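Local coordinates for SusD-like protein BACOVA_02651 (Bacteroides ovatus, PDB 5E75) that binds polysaccharide at the cell surface and probably mediates xyloglucan capture before its transport into the periplasm for degradation, at residues L437-F440 and N441-R445. Numbering follows the deposited sequence.
Sequences LNYF and NNQWR
Gln443 packs against Tyr439 and Phe440, and Arg445 against Phe440, in a local contact at the C-terminal end of helix 433-441, where the chain leaves the helix for the loop leading to strand 451-454. Asn441 N still makes the helical bond to Leu437 O (3.0 Å), and i to i+3 bonds appear beyond it: Asn442 N bonds to Tyr439 O, and Gln443 N gives Phe440 O a weak bond. The Asn442 side chain turns back along the helix, its ND2 donating to Asn438 O at 2.9 Å from above the carbonyl plane. The last turn thus tightens in a 3-10-like way at the C-terminus, with Phe440 and Gln443 resting on Met425 of helix 421-431 and Tyr439 on Ile408 of helix 404-415. A water carries the turn further, donating to Phe440 O and accepting from Arg445 N. Gln443 lies alongside Phe440; its CG is anti to the carbonyl carbon (chi1 -76°) and its chain runs extended beyond, bringing OE1 to the edge of the Phe440 ring, 3.4 Å from CD1, while CD approaches Tyr439 CE1 obliquely at 3.6 Å. Arg445 grips Gln443 OE1 side-on, NH2 at 2.9 Å and NE at 3.0 Å, both from the same face of the amide. The other end of that amide, NE2, bonds to Asp287 and the Ala48 carbonyl, while Arg445 NH1 reaches the carbonyls of Arg47 and Val61. A leucine in place of Gln443 would probably leave Arg445 NE without this acceptor and Asp287 without its amide donor.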
loop_
_atom_site.group_PDB
_atom_site.type_symbol
_atom_site.label_atom_id
_atom_site.label_comp_id
_atom_site.label_asym_id
_atom_site.label_seq_id
_atom_site.Cartn_x
_atom_site.Cartn_y
_atom_site.Cartn_z
ATOM N N LEU A 437 -15.884 -12.551 -2.568
ATOM C CA LEU A 437 -16.743 -12.524 -1.395
ATOM C C LEU A 437 -16.571 -13.823 -0.601
ATOM O O LEU A 437 -16.517 -13.809 0.628
ATOM C CB LEU A 437 -18.202 -12.318 -1.792
ATOM C CG LEU A 437 -18.532 -10.911 -2.309
ATOM C CD1 LEU A 437 -19.963 -10.890 -2.846
ATOM C CD2 LEU A 437 -18.326 -9.843 -1.252
ATOM N N ASN A 438 -16.474 -14.951 -1.295
ATOM C CA ASN A 438 -16.236 -16.221 -0.606
ATOM C C ASN A 438 -14.882 -16.197 0.095
ATOM O O ASN A 438 -14.751 -16.622 1.243
ATOM C CB ASN A 438 -16.306 -17.376 -1.600
ATOM C CG ASN A 438 -16.007 -18.709 -0.958
ATOM O OD1 ASN A 438 -14.902 -19.237 -1.079
ATOM N ND2 ASN A 438 -16.986 -19.248 -0.250
ATOM N N TYR A 439 -13.878 -15.646 -0.590
ATOM C CA TYR A 439 -12.549 -15.480 -0.006
ATOM C C TYR A 439 -12.640 -14.647 1.288
ATOM O O TYR A 439 -12.160 -15.056 2.339
ATOM C CB TYR A 439 -11.618 -14.810 -1.031
ATOM C CG TYR A 439 -10.152 -14.750 -0.635
ATOM C CD1 TYR A 439 -9.704 -13.845 0.325
ATOM C CD2 TYR A 439 -9.218 -15.577 -1.239
ATOM C CE1 TYR A 439 -8.375 -13.796 0.698
ATOM C CE2 TYR A 439 -7.880 -15.521 -0.882
ATOM C CZ TYR A 439 -7.469 -14.627 0.083
ATOM O OH TYR A 439 -6.151 -14.561 0.444
ATOM N N PHE A 440 -13.266 -13.474 1.228
ATOM C CA PHE A 440 -13.316 -12.591 2.403
ATOM C C PHE A 440 -14.029 -13.255 3.585
ATOM O O PHE A 440 -13.611 -13.095 4.732
ATOM C CB PHE A 440 -14.015 -11.264 2.072
ATOM C CG PHE A 440 -13.378 -10.472 0.965
ATOM C CD1 PHE A 440 -12.018 -10.497 0.732
ATOM C CD2 PHE A 440 -14.172 -9.699 0.150
ATOM C CE1 PHE A 440 -11.468 -9.759 -0.308
ATOM C CE2 PHE A 440 -13.632 -8.964 -0.877
ATOM C CZ PHE A 440 -12.291 -9.008 -1.118
ATOM N N ASN A 441 -15.097 -13.991 3.294
ATOM C CA ASN A 441 -15.852 -14.691 4.325
ATOM C C ASN A 441 -15.135 -15.902 4.884
ATOM O O ASN A 441 -15.569 -16.451 5.894
ATOM C CB ASN A 441 -17.221 -15.101 3.779
ATOM C CG ASN A 441 -18.197 -13.937 3.737
ATOM O OD1 ASN A 441 -18.441 -13.295 4.747
ATOM N ND2 ASN A 441 -18.728 -13.643 2.559
ATOM N N ASN A 442 -14.057 -16.315 4.247
ATOM C CA ASN A 442 -13.257 -17.426 4.730
ATOM C C ASN A 442 -11.923 -17.022 5.323
ATOM O O ASN A 442 -11.075 -17.870 5.563
ATOM C CB ASN A 442 -13.089 -18.464 3.619
ATOM C CG ASN A 442 -14.291 -19.385 3.520
ATOM O OD1 ASN A 442 -14.439 -20.305 4.323
ATOM N ND2 ASN A 442 -15.182 -19.110 2.581
ATOM N N GLN A 443 -11.774 -15.736 5.634
ATOM C CA GLN A 443 -10.541 -15.221 6.230
ATOM C C GLN A 443 -10.577 -15.219 7.759
ATOM O O GLN A 443 -9.621 -14.827 8.398
ATOM C CB GLN A 443 -10.253 -13.810 5.715
ATOM C CG GLN A 443 -9.700 -13.772 4.310
ATOM C CD GLN A 443 -9.395 -12.356 3.874
ATOM O OE1 GLN A 443 -10.276 -11.627 3.425
ATOM N NE2 GLN A 443 -8.146 -11.948 4.029
ATOM N N TRP A 444 -11.695 -15.638 8.337
ATOM C CA TRP A 444 -11.853 -15.669 9.800
ATOM C C TRP A 444 -11.577 -14.291 10.396
ATOM O O TRP A 444 -10.886 -14.154 11.406
ATOM C CB TRP A 444 -10.938 -16.717 10.450
ATOM C CG TRP A 444 -11.299 -18.152 10.148
ATOM C CD1 TRP A 444 -11.404 -18.732 8.920
ATOM C CD2 TRP A 444 -11.570 -19.186 11.105
ATOM N NE1 TRP A 444 -11.724 -20.066 9.052
ATOM C CE2 TRP A 444 -11.837 -20.362 10.381
ATOM C CE3 TRP A 444 -11.617 -19.225 12.503
ATOM C CZ2 TRP A 444 -12.142 -21.570 11.011
ATOM C CZ3 TRP A 444 -11.924 -20.432 13.123
ATOM C CH2 TRP A 444 -12.183 -21.580 12.376
ATOM N N ARG A 445 -12.108 -13.271 9.745
ATOM C CA ARG A 445 -11.871 -11.903 10.174
ATOM C C ARG A 445 -12.431 -11.657 11.572
ATOM O O ARG A 445 -13.573 -12.000 11.868
ATOM C CB ARG A 445 -12.487 -10.926 9.171
ATOM C CG ARG A 445 -11.724 -10.839 7.865
ATOM C CD ARG A 445 -12.595 -10.317 6.739
ATOM N NE ARG A 445 -11.816 -10.077 5.516
ATOM C CZ ARG A 445 -11.172 -8.940 5.233
ATOM N NH1 ARG A 445 -11.233 -7.914 6.070
ATOM N NH2 ARG A 445 -10.510 -8.836 4.087
HETATM O O HOH W 1 -13.914 -13.592 7.450
#